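Local coordinates for putative cytoplasmic protein (Salmonella typhimurium, PDB 2GK3), which is of unknown function but forms hexamers and probably has a fold related to class I glutamine amidotransferases, at residues K104-A107 with L108-I111. Residues are numbered along the deposited sequence; the frame is centred on the assembly and turned at random.
Sequences KPNA and LESI
The side chain of Asn106 lies against the aliphatic part of Glu109, its amide carbon CG meeting CG of the glutamate at 3.6 Å, while OD1 turns to the backbone amides of Leu108 and Glu109, the second and third residues of the helix. With CG anti to the backbone N (chi1 -172°), the carboxamide swings forward over the helix start, where OD1 takes two bonds. Leu108 N lies 3.0 Å from Asn106 OD1, in the carbonyl plane, with a bent N-H···O angle of 132°. Glu109 N, 3.2 Å from Asn106 OD1, points its hydrogen far more directly but sits above that plane, off the lone pairs. This is a classic Asn N-cap, opening helix 107-116, and the first regular turns follow at once: Ser110 N donates to Asn106 O over 2.9 Å, and Ile111 N to Ala107 O over 3.0 Å. The Ile111 side chain leans over the carbonyl oxygen that its own N-H binds. The other end of the cap's amide faces a second subunit, where Asn106 ND2 donates to Glu163 OE2 of that neighbouring copy, so one side chain both starts the helix and ties it into the hexamer. Bonds at OD1 and ND2 together should restrict rotation of the carboxamide. Glu109 turns its carboxylate plane 80° from the amide; the chain bends at chi2, and OE1 pairs with Lys112 NZ. On the buried flank, Leu108 and Ile111 pack on Phe91 of helix 88-92, and Ala107 on Phe68 and Gln94.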
ATOM      1  N   LYS E 104      12.829  13.777 -23.502  1.00 38.91           N
ATOM      2  CA  LYS E 104      12.067  12.770 -24.194  1.00 37.95           C
ATOM      3  C   LYS E 104      10.961  13.531 -24.932  1.00 36.41           C
ATOM      4  O   LYS E 104      10.481  14.544 -24.429  1.00 36.77           O
ATOM      5  CB  LYS E 104      11.503  11.830 -23.106  1.00 38.30           C
ATOM      6  CG  LYS E 104      10.699  10.634 -23.539  1.00 39.52           C
ATOM      7  CD  LYS E 104      11.560   9.374 -23.709  1.00 41.67           C
ATOM      8  CE  LYS E 104      10.634   8.194 -23.949  1.00 41.41           C
ATOM      9  NZ  LYS E 104      11.228   7.055 -24.711  1.00 44.72           N
ATOM     10  N   PRO E 105      10.557  13.068 -26.127  1.00 34.82           N
ATOM     11  CA  PRO E 105       9.483  13.810 -26.792  1.00 33.51           C
ATOM     12  C   PRO E 105       8.152  13.667 -26.044  1.00 31.94           C
ATOM     13  O   PRO E 105       7.892  12.634 -25.433  1.00 31.61           O
ATOM     14  CB  PRO E 105       9.404  13.167 -28.188  1.00 33.28           C
ATOM     15  CG  PRO E 105      10.627  12.310 -28.300  1.00 34.51           C
ATOM     16  CD  PRO E 105      10.966  11.890 -26.908  1.00 34.63           C
ATOM     17  N   ASN E 106       7.335  14.718 -26.089  1.00 31.06           N
ATOM     18  CA  ASN E 106       6.072  14.788 -25.356  1.00 29.68           C
ATOM     19  C   ASN E 106       4.971  14.005 -26.073  1.00 29.39           C
ATOM     20  O   ASN E 106       4.558  14.364 -27.177  1.00 29.19           O
ATOM     21  CB  ASN E 106       5.694  16.257 -25.167  1.00 29.55           C
ATOM     22  CG  ASN E 106       4.495  16.455 -24.257  1.00 29.17           C
ATOM     23  OD1 ASN E 106       3.484  15.761 -24.376  1.00 31.31           O
ATOM     24  ND2 ASN E 106       4.593  17.425 -23.366  1.00 27.20           N
ATOM     25  N   ALA E 107       4.495  12.925 -25.444  1.00 29.33           N
ATOM     26  CA  ALA E 107       3.577  11.972 -26.115  1.00 28.54           C
ATOM     27  C   ALA E 107       2.273  12.642 -26.503  1.00 28.89           C
ATOM     28  O   ALA E 107       1.644  12.307 -27.512  1.00 28.95           O
ATOM     29  CB  ALA E 107       3.321  10.763 -25.245  1.00 27.33           C
ATOM     30  N   LEU E 108       1.864  13.610 -25.691  1.00 29.86           N
ATOM     31  CA  LEU E 108       0.592  14.296 -25.936  1.00 29.69           C
ATOM     32  C   LEU E 108       0.758  15.333 -27.061  1.00 29.79           C
ATOM     33  O   LEU E 108      -0.182  15.539 -27.855  1.00 29.44           O
ATOM     34  CB  LEU E 108       0.043  14.898 -24.642  1.00 29.46           C
ATOM     35  CG  LEU E 108      -0.394  13.945 -23.506  1.00 30.02           C
ATOM     36  CD1 LEU E 108      -1.002  14.765 -22.364  1.00 29.39           C
ATOM     37  CD2 LEU E 108      -1.419  12.900 -23.985  1.00 27.69           C
ATOM     38  N   GLU E 109       1.940  15.961 -27.140  1.00 29.79           N
ATOM     39  CA  GLU E 109       2.283  16.770 -28.326  1.00 30.97           C
ATOM     40  C   GLU E 109       2.256  15.909 -29.599  1.00 31.05           C
ATOM     41  O   GLU E 109       1.652  16.300 -30.590  1.00 31.27           O
ATOM     42  CB  GLU E 109       3.610  17.511 -28.186  1.00 30.84           C
ATOM     43  CG  GLU E 109       3.650  18.538 -27.051  1.00 32.52           C
ATOM     44  CD  GLU E 109       2.909  19.862 -27.333  1.00 35.17           C
ATOM     45  OE1 GLU E 109       2.351  20.063 -28.424  1.00 35.27           O
ATOM     46  OE2 GLU E 109       2.885  20.729 -26.436  1.00 37.59           O
ATOM     47  N   SER E 110       2.843  14.710 -29.531  1.00 31.49           N
ATOM     48  CA  SER E 110       2.895  13.788 -30.682  1.00 31.47           C
ATOM     49  C   SER E 110       1.496  13.477 -31.158  1.00 31.43           C
ATOM     50  O   SER E 110       1.195  13.598 -32.354  1.00 31.39           O
ATOM     51  CB  SER E 110       3.613  12.483 -30.316  1.00 30.78           C
ATOM     52  OG  SER E 110       4.964  12.736 -29.975  1.00 31.77           O
ATOM     53  N   ILE E 111       0.639  13.098 -30.208  1.00 31.55           N
ATOM     54  CA  ILE E 111      -0.768  12.800 -30.503  1.00 31.60           C
ATOM     55  C   ILE E 111      -1.470  14.011 -31.109  1.00 31.90           C
ATOM     56  O   ILE E 111      -2.210  13.872 -32.084  1.00 31.96           O
ATOM     57  CB  ILE E 111      -1.524  12.231 -29.269  1.00 31.44           C
ATOM     58  CG1 ILE E 111      -0.974  10.836 -28.939  1.00 31.44           C
ATOM     59  CG2 ILE E 111      -3.034  12.188 -29.528  1.00 29.85           C
ATOM     60  CD1 ILE E 111      -1.374  10.282 -27.562  1.00 30.58           C
TER